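Local coordinates for protein ribosomal RNA small subunit methyltransferase E (Bacillus subtilis, PDB 1VHK) that probably methylates N3 of a specific uridine in 16S rRNA of the assembled 30S ribosomal subunit, using S-adenosyl-L-methionine as methyl donor, at residues 93-105 against 132-144. Residues are numbered along the deposited sequence; the frame is centred on the assembly and turned at random.
Sequences DKLEWIIQKGTEL and ERWTKIAKEAAEQ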
ATOM      1  N   ASP A  93       1.294 -14.984   9.174  1.00 41.89           N
ATOM      2  CA  ASP A  93       1.352 -14.923   7.734  1.00 42.40           C
ATOM      3  C   ASP A  93       1.569 -13.496   7.223  1.00 42.10           C
ATOM      4  O   ASP A  93       1.135 -13.179   6.104  1.00 42.94           O
ATOM      5  CB  ASP A  93       0.017 -15.417   7.144  1.00 50.36           C
ATOM      6  CG  ASP A  93      -0.063 -16.925   7.130  1.00 57.09           C
ATOM      7  OD1 ASP A  93       0.739 -17.561   6.412  1.00 57.56           O
ATOM      8  OD2 ASP A  93      -0.923 -17.478   7.861  1.00 63.34           O
ATOM      9  N   LYS A  94       2.349 -12.673   7.912  1.00 39.86           N
ATOM     10  CA  LYS A  94       2.592 -11.296   7.523  1.00 36.20           C
ATOM     11  C   LYS A  94       3.405 -11.151   6.256  1.00 34.48           C
ATOM     12  O   LYS A  94       3.281 -10.159   5.518  1.00 33.43           O
ATOM     13  CB  LYS A  94       3.238 -10.542   8.690  1.00 34.01           C
ATOM     14  CG  LYS A  94       2.344 -10.414   9.905  1.00 31.00           C
ATOM     15  CD  LYS A  94       3.163 -10.202  11.165  1.00 33.39           C
ATOM     16  CE  LYS A  94       2.286  -9.860  12.351  1.00 31.67           C
ATOM     17  NZ  LYS A  94       2.959 -10.113  13.644  1.00 33.44           N
ATOM     18  N   LEU A  95       4.194 -12.174   5.920  1.00 32.39           N
ATOM     19  CA  LEU A  95       4.984 -12.135   4.703  1.00 31.01           C
ATOM     20  C   LEU A  95       4.111 -12.156   3.461  1.00 33.00           C
ATOM     21  O   LEU A  95       4.439 -11.487   2.477  1.00 34.86           O
ATOM     22  CB  LEU A  95       6.026 -13.205   4.635  1.00 24.32           C
ATOM     23  CG  LEU A  95       7.435 -12.878   4.221  1.00 26.32           C
ATOM     24  CD1 LEU A  95       8.061 -14.049   3.464  1.00 28.53           C
ATOM     25  CD2 LEU A  95       7.581 -11.596   3.432  1.00 26.65           C
ATOM     26  N   GLU A  96       3.006 -12.882   3.481  1.00 35.05           N
ATOM     27  CA  GLU A  96       2.090 -12.916   2.346  1.00 36.55           C
ATOM     28  C   GLU A  96       1.447 -11.535   2.145  1.00 34.28           C
ATOM     29  O   GLU A  96       1.274 -11.135   1.011  1.00 33.74           O
ATOM     30  CB  GLU A  96       0.986 -13.952   2.523  1.00 42.47           C
ATOM     31  CG  GLU A  96       1.419 -15.396   2.419  1.00 48.26           C
ATOM     32  CD  GLU A  96       0.249 -16.355   2.557  1.00 52.64           C
ATOM     33  OE1 GLU A  96      -0.906 -15.870   2.549  1.00 56.55           O
ATOM     34  OE2 GLU A  96       0.452 -17.583   2.661  1.00 54.03           O
ATOM     35  N   TRP A  97       1.133 -10.848   3.227  1.00 33.41           N
ATOM     36  CA  TRP A  97       0.541  -9.513   3.147  1.00 34.26           C
ATOM     37  C   TRP A  97       1.571  -8.536   2.593  1.00 31.94           C
ATOM     38  O   TRP A  97       1.298  -7.688   1.763  1.00 29.74           O
ATOM     39  CB  TRP A  97       0.089  -9.061   4.541  1.00 44.96           C
ATOM     40  CG  TRP A  97      -1.185  -8.281   4.567  1.00 55.62           C
ATOM     41  CD1 TRP A  97      -2.454  -8.782   4.404  1.00 59.44           C
ATOM     42  CD2 TRP A  97      -1.343  -6.867   4.767  1.00 60.32           C
ATOM     43  NE1 TRP A  97      -3.382  -7.768   4.474  1.00 61.25           N
ATOM     44  CE2 TRP A  97      -2.725  -6.585   4.708  1.00 61.71           C
ATOM     45  CE3 TRP A  97      -0.444  -5.811   4.979  1.00 58.88           C
ATOM     46  CZ2 TRP A  97      -3.234  -5.294   4.868  1.00 62.01           C
ATOM     47  CZ3 TRP A  97      -0.958  -4.547   5.139  1.00 59.88           C
ATOM     48  CH2 TRP A  97      -2.338  -4.289   5.069  1.00 61.29           C
ATOM     49  N   ILE A  98       2.836  -8.753   3.026  1.00 30.43           N
ATOM     50  CA  ILE A  98       3.911  -7.887   2.552  1.00 26.26           C
ATOM     51  C   ILE A  98       4.107  -8.104   1.056  1.00 23.94           C
ATOM     52  O   ILE A  98       4.335  -7.141   0.337  1.00 21.80           O
ATOM     53  CB  ILE A  98       5.209  -8.093   3.337  1.00 25.36           C
ATOM     54  CG1 ILE A  98       5.138  -7.394   4.698  1.00 27.97           C
ATOM     55  CG2 ILE A  98       6.412  -7.553   2.569  1.00 26.54           C
ATOM     56  CD1 ILE A  98       6.029  -8.015   5.773  1.00 26.32           C
ATOM     57  N   ILE A  99       3.976  -9.348   0.598  1.00 21.90           N
ATOM     58  CA  ILE A  99       4.223  -9.648  -0.823  1.00 22.49           C
ATOM     59  C   ILE A  99       3.088  -9.117  -1.669  1.00 21.48           C
ATOM     60  O   ILE A  99       3.212  -8.499  -2.715  1.00 21.00           O
ATOM     61  CB  ILE A  99       4.383 -11.177  -1.027  1.00 26.01           C
ATOM     62  CG1 ILE A  99       5.792 -11.588  -0.511  1.00 28.45           C
ATOM     63  CG2 ILE A  99       4.249 -11.625  -2.470  1.00 20.62           C
ATOM     64  CD1 ILE A  99       5.899 -13.086  -0.282  1.00 30.04           C
ATOM     65  N   GLN A 100       1.872  -9.416  -1.181  1.00 20.96           N
ATOM     66  CA  GLN A 100       0.692  -8.982  -1.878  1.00 19.79           C
ATOM     67  C   GLN A 100       0.629  -7.454  -1.990  1.00 18.70           C
ATOM     68  O   GLN A 100       0.577  -6.935  -3.106  1.00 14.90           O
ATOM     69  CB  GLN A 100      -0.569  -9.556  -1.261  1.00 16.32           C
ATOM     70  CG  GLN A 100      -1.824  -9.074  -2.037  1.00 27.01           C
ATOM     71  CD  GLN A 100      -3.084  -9.727  -1.516  1.00 27.56           C
ATOM     72  OE1 GLN A 100      -3.705  -9.237  -0.567  1.00 30.15           O
ATOM     73  NE2 GLN A 100      -3.417 -10.879  -2.075  1.00 28.19           N
ATOM     74  N   LYS A 101       0.573  -6.737  -0.863  1.00 17.05           N
ATOM     75  CA  LYS A 101       0.395  -5.274  -0.994  1.00 17.30           C
ATOM     76  C   LYS A 101       1.593  -4.679  -1.696  1.00 18.43           C
ATOM     77  O   LYS A 101       1.439  -3.911  -2.664  1.00 17.55           O
ATOM     78  CB  LYS A 101       0.006  -4.651   0.317  1.00 18.13           C
ATOM     79  CG  LYS A 101      -0.883  -5.566   1.140  1.00 26.33           C
ATOM     80  CD  LYS A 101      -2.321  -5.189   1.138  1.00 31.98           C
ATOM     81  CE  LYS A 101      -3.258  -6.388   1.099  1.00 30.84           C
ATOM     82  NZ  LYS A 101      -3.966  -6.422  -0.230  1.00 30.29           N
ATOM     83  N   GLY A 102       2.797  -5.182  -1.340  1.00 17.01           N
ATOM     84  CA  GLY A 102       4.015  -4.828  -1.941  1.00 16.07           C
ATOM     85  C   GLY A 102       3.959  -4.876  -3.457  1.00 20.33           C
ATOM     86  O   GLY A 102       4.563  -4.018  -4.125  1.00 22.36           O
ATOM     87  N   THR A 103       3.422  -5.956  -4.038  1.00 20.06           N
ATOM     88  CA  THR A 103       3.293  -6.010  -5.491  1.00 21.68           C
ATOM     89  C   THR A 103       2.289  -4.937  -5.941  1.00 21.13           C
ATOM     90  O   THR A 103       2.602  -4.143  -6.849  1.00 17.85           O
ATOM     91  CB  THR A 103       2.884  -7.409  -6.007  1.00 23.97           C
ATOM     92  OG1 THR A 103       3.817  -8.387  -5.506  1.00 20.45           O
ATOM     93  CG2 THR A 103       2.902  -7.488  -7.532  1.00 18.63           C
ATOM     94  N   GLU A 104       1.119  -4.859  -5.295  1.00 20.58           N
ATOM     95  CA  GLU A 104       0.148  -3.827  -5.691  1.00 22.48           C
ATOM     96  C   GLU A 104       0.915  -2.479  -5.749  1.00 23.31           C
ATOM     97  O   GLU A 104       0.867  -1.813  -6.766  1.00 24.05           O
ATOM     98  CB  GLU A 104      -1.056  -3.668  -4.808  1.00 22.59           C
ATOM     99  CG  GLU A 104      -1.807  -4.826  -4.250  1.00 28.13           C
ATOM    100  CD  GLU A 104      -2.960  -4.551  -3.304  1.00 27.11           C
ATOM    101  OE1 GLU A 104      -3.698  -3.556  -3.440  1.00 23.47           O
ATOM    102  OE2 GLU A 104      -3.203  -5.368  -2.367  1.00 26.33           O
ATOM    103  N   LEU A 105       1.702  -2.125  -4.723  1.00 21.41           N
ATOM    104  CA  LEU A 105       2.435  -0.912  -4.692  1.00 20.85           C
ATOM    105  C   LEU A 105       3.667  -0.756  -5.553  1.00 21.53           C
ATOM    106  O   LEU A 105       4.380   0.265  -5.396  1.00 21.10           O
ATOM    107  CB  LEU A 105       2.741  -0.487  -3.237  1.00 18.72           C
ATOM    108  CG  LEU A 105       1.464  -0.243  -2.422  1.00 22.88           C
ATOM    109  CD1 LEU A 105       1.740  -0.388  -0.939  1.00 21.85           C
ATOM    110  CD2 LEU A 105       0.838   1.110  -2.753  1.00 22.90           C
ATOM    111  N   GLU A 132       6.740 -21.291  -2.769  1.00 76.14           N
ATOM    112  CA  GLU A 132       5.946 -21.621  -3.953  1.00 71.35           C
ATOM    113  C   GLU A 132       4.574 -20.965  -3.866  1.00 66.13           C
ATOM    114  O   GLU A 132       3.961 -20.669  -4.884  1.00 65.86           O
ATOM    115  CB  GLU A 132       5.846 -23.127  -4.142  1.00 75.60           C
ATOM    116  CG  GLU A 132       7.143 -23.853  -3.794  1.00 80.09           C
ATOM    117  CD  GLU A 132       7.019 -25.358  -3.824  1.00 82.72           C
ATOM    118  OE1 GLU A 132       7.590 -25.984  -4.752  1.00 86.69           O
ATOM    119  OE2 GLU A 132       6.374 -25.933  -2.923  1.00 81.28           O
ATOM    120  N   ARG A 133       4.122 -20.690  -2.656  1.00 60.98           N
ATOM    121  CA  ARG A 133       2.872 -19.999  -2.403  1.00 55.28           C
ATOM    122  C   ARG A 133       3.099 -18.480  -2.489  1.00 51.82           C
ATOM    123  O   ARG A 133       2.246 -17.755  -3.004  1.00 51.96           O
ATOM    124  CB  ARG A 133       2.289 -20.375  -1.055  1.00 53.43           C
ATOM    125  CG  ARG A 133       0.853 -19.976  -0.851  1.00 55.07           C
ATOM    126  CD  ARG A 133       0.400 -20.155   0.592  1.00 58.27           C
ATOM    127  NE  ARG A 133      -0.604 -19.171   0.979  1.00 61.10           N
ATOM    128  CZ  ARG A 133      -1.778 -18.991   0.394  1.00 64.47           C
ATOM    129  NH1 ARG A 133      -2.163 -19.737  -0.637  1.00 66.00           N
ATOM    130  NH2 ARG A 133      -2.631 -18.058   0.813  1.00 66.24           N
ATOM    131  N   TRP A 134       4.274 -18.031  -2.093  1.00 46.80           N
ATOM    132  CA  TRP A 134       4.696 -16.652  -2.189  1.00 43.31           C
ATOM    133  C   TRP A 134       4.739 -16.151  -3.641  1.00 41.67           C
ATOM    134  O   TRP A 134       4.257 -15.065  -3.955  1.00 40.09           O
ATOM    135  CB  TRP A 134       6.113 -16.471  -1.616  1.00 37.70           C
ATOM    136  CG  TRP A 134       6.193 -16.691  -0.134  1.00 29.42           C
ATOM    137  CD1 TRP A 134       5.174 -16.702   0.748  1.00 28.69           C
ATOM    138  CD2 TRP A 134       7.382 -16.907   0.630  1.00 27.79           C
ATOM    139  NE1 TRP A 134       5.640 -16.921   2.020  1.00 30.52           N
ATOM    140  CE2 TRP A 134       7.000 -17.054   1.968  1.00 27.95           C
ATOM    141  CE3 TRP A 134       8.746 -17.004   0.301  1.00 27.93           C
ATOM    142  CZ2 TRP A 134       7.915 -17.281   2.999  1.00 27.00           C
ATOM    143  CZ3 TRP A 134       9.642 -17.228   1.328  1.00 25.00           C
ATOM    144  CH2 TRP A 134       9.232 -17.347   2.650  1.00 23.12           C
ATOM    145  N   THR A 135       5.320 -16.958  -4.505  1.00 40.43           N
ATOM    146  CA  THR A 135       5.429 -16.712  -5.942  1.00 39.65           C
ATOM    147  C   THR A 135       4.038 -16.611  -6.575  1.00 39.79           C
ATOM    148  O   THR A 135       3.776 -15.848  -7.486  1.00 38.78           O
ATOM    149  CB  THR A 135       6.164 -17.915  -6.591  1.00 36.40           C
ATOM    150  OG1 THR A 135       7.516 -17.917  -6.114  1.00 40.00           O
ATOM    151  CG2 THR A 135       6.183 -17.836  -8.080  1.00 34.27           C
ATOM    152  N   LYS A 136       3.141 -17.429  -6.050  1.00 39.93           N
ATOM    153  CA  LYS A 136       1.752 -17.482  -6.476  1.00 41.51           C
ATOM    154  C   LYS A 136       1.019 -16.237  -6.009  1.00 40.46           C
ATOM    155  O   LYS A 136       0.280 -15.598  -6.757  1.00 41.69           O
ATOM    156  CB  LYS A 136       1.143 -18.779  -5.972  1.00 47.60           C
ATOM    157  CG  LYS A 136      -0.343 -18.877  -5.785  1.00 56.08           C
ATOM    158  CD  LYS A 136      -0.735 -20.249  -5.206  1.00 61.39           C
ATOM    159  CE  LYS A 136      -2.173 -20.602  -5.572  1.00 64.30           C
ATOM    160  NZ  LYS A 136      -3.154 -19.704  -4.888  1.00 65.13           N
ATOM    161  N   ILE A 137       1.290 -15.775  -4.797  1.00 38.70           N
ATOM    162  CA  ILE A 137       0.656 -14.583  -4.266  1.00 36.04           C
ATOM    163  C   ILE A 137       1.061 -13.324  -5.021  1.00 35.16           C
ATOM    164  O   ILE A 137       0.230 -12.444  -5.240  1.00 33.76           O
ATOM    165  CB  ILE A 137       0.957 -14.443  -2.764  1.00 35.21           C
ATOM    166  CG1 ILE A 137       0.118 -15.516  -2.041  1.00 34.34           C
ATOM    167  CG2 ILE A 137       0.652 -13.050  -2.252  1.00 29.15           C
ATOM    168  CD1 ILE A 137       0.676 -15.941  -0.706  1.00 32.13           C
ATOM    169  N   ALA A 138       2.304 -13.285  -5.474  1.00 34.27           N
ATOM    170  CA  ALA A 138       2.898 -12.195  -6.194  1.00 31.93           C
ATOM    171  C   ALA A 138       2.358 -12.076  -7.612  1.00 32.85           C
ATOM    172  O   ALA A 138       2.219 -10.967  -8.114  1.00 33.80           O
ATOM    173  CB  ALA A 138       4.406 -12.358  -6.264  1.00 29.55           C
ATOM    174  N   LYS A 139       2.115 -13.218  -8.235  1.00 31.99           N
ATOM    175  CA  LYS A 139       1.563 -13.318  -9.567  1.00 30.28           C
ATOM    176  C   LYS A 139       0.108 -12.851  -9.619  1.00 29.79           C
ATOM    177  O   LYS A 139      -0.316 -12.167 -10.537  1.00 26.98           O
ATOM    178  CB  LYS A 139       1.624 -14.800  -9.993  1.00 33.07           C
ATOM    179  CG  LYS A 139       1.770 -15.000 -11.491  1.00 33.90           C
ATOM    180  CD  LYS A 139       1.138 -16.309 -11.952  1.00 32.12           C
ATOM    181  CE  LYS A 139       1.372 -16.504 -13.444  1.00 31.87           C
ATOM    182  NZ  LYS A 139       0.596 -17.653 -13.967  1.00 35.12           N
ATOM    183  N   GLU A 140      -0.662 -13.193  -8.592  1.00 29.49           N
ATOM    184  CA  GLU A 140      -2.087 -12.794  -8.550  1.00 31.44           C
ATOM    185  C   GLU A 140      -2.208 -11.319  -8.237  1.00 31.59           C
ATOM    186  O   GLU A 140      -2.897 -10.523  -8.904  1.00 31.62           O
ATOM    187  CB  GLU A 140      -2.791 -13.706  -7.571  1.00 32.84           C
ATOM    188  CG  GLU A 140      -4.242 -13.690  -7.389  1.00 40.33           C
ATOM    189  CD  GLU A 140      -4.888 -12.422  -6.887  1.00 47.66           C
ATOM    190  OE1 GLU A 140      -4.300 -11.725  -6.028  1.00 48.45           O
ATOM    191  OE2 GLU A 140      -6.009 -12.087  -7.378  1.00 50.75           O
ATOM    192  N   ALA A 141      -1.416 -10.841  -7.266  1.00 31.12           N
ATOM    193  CA  ALA A 141      -1.406  -9.399  -6.957  1.00 29.28           C
ATOM    194  C   ALA A 141      -1.008  -8.630  -8.229  1.00 29.42           C
ATOM    195  O   ALA A 141      -1.531  -7.574  -8.571  1.00 26.77           O
ATOM    196  CB  ALA A 141      -0.405  -9.130  -5.853  1.00 28.96           C
ATOM    197  N   ALA A 142      -0.022  -9.214  -8.919  1.00 27.42           N
ATOM    198  CA  ALA A 142       0.488  -8.677 -10.144  1.00 28.95           C
ATOM    199  C   ALA A 142      -0.595  -8.590 -11.224  1.00 29.44           C
ATOM    200  O   ALA A 142      -0.629  -7.605 -11.955  1.00 29.11           O
ATOM    201  CB  ALA A 142       1.687  -9.470 -10.640  1.00 27.71           C
ATOM    202  N   GLU A 143      -1.459  -9.584 -11.312  1.00 30.93           N
ATOM    203  CA  GLU A 143      -2.574  -9.611 -12.235  1.00 31.70           C
ATOM    204  C   GLU A 143      -3.636  -8.578 -11.871  1.00 30.54           C
ATOM    205  O   GLU A 143      -4.112  -7.842 -12.711  1.00 27.72           O
ATOM    206  CB  GLU A 143      -3.266 -11.000 -12.249  1.00 30.72           C
ATOM    207  CG  GLU A 143      -2.425 -12.024 -12.991  1.00 38.49           C
ATOM    208  CD  GLU A 143      -2.634 -13.450 -12.544  1.00 41.77           C
ATOM    209  OE1 GLU A 143      -2.080 -14.366 -13.210  1.00 43.89           O
ATOM    210  OE2 GLU A 143      -3.333 -13.669 -11.530  1.00 41.54           O
ATOM    211  N   GLN A 144      -3.995  -8.541 -10.578  1.00 32.04           N
ATOM    212  CA  GLN A 144      -5.059  -7.633 -10.165  1.00 32.25           C
ATOM    213  C   GLN A 144      -4.644  -6.185 -10.154  1.00 31.90           C
ATOM    214  O   GLN A 144      -5.545  -5.332 -10.284  1.00 34.18           O
ATOM    215  CB  GLN A 144      -5.701  -8.048  -8.859  1.00 36.06           C
ATOM    216  CG  GLN A 144      -6.387  -9.407  -8.886  1.00 44.30           C
ATOM    217  CD  GLN A 144      -7.518  -9.498  -9.886  1.00 46.83           C
ATOM    218  OE1 GLN A 144      -8.268  -8.554 -10.118  1.00 49.00           O
ATOM    219  NE2 GLN A 144      -7.671 -10.666 -10.507  1.00 49.81           N
TER
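Leu-95 lays CD1 over one face of the Trp-134 indole, a CH-pi contact 3.6 Å from the centroid of the six-membered ring. On the outer side of the same turn Glu-96 reaches out in an extended chain to Arg-133, which grips it side-on: NE donates to OE2, and NH2 donates to OE1 at 3.3 Å. Both oxygens are met from above the carboxylate plane, which is turned 57° from the guanidinium plane. Ile-137 CD1 lies against one face of the guanidinium, offset toward its rim, and also touches Glu-96 CG. Shortening Glu-96 to an alanine would probably leave the Arg-133 guanidinium without its carboxylate partner and uncover Ile-137 CD1. Ile-99 places CD1 over the five-membered ring of Trp-134 and, with CG2 anti to the backbone N, rests that methyl on Ala-138 CB (3.9 Å). The two helices follow strands 82-88 and 109-113 of the parallel sheet in the SPOUT-type methyltransferase domain and run side by side, segments 94-104 and 132-144 crossing at -29° with axes 8.3 Å apart. Gln-100 packs CB on Ile-137 CG2, while nearby Glu-140 pairs with Arg-235 of the second subunit. Thr-103 ties OG1 back to Ile-99 O (2.9 Å) and sets CG2 against Ala-138 O and Ala-142 N, its CB 3.7 Å from Ala-141 CB.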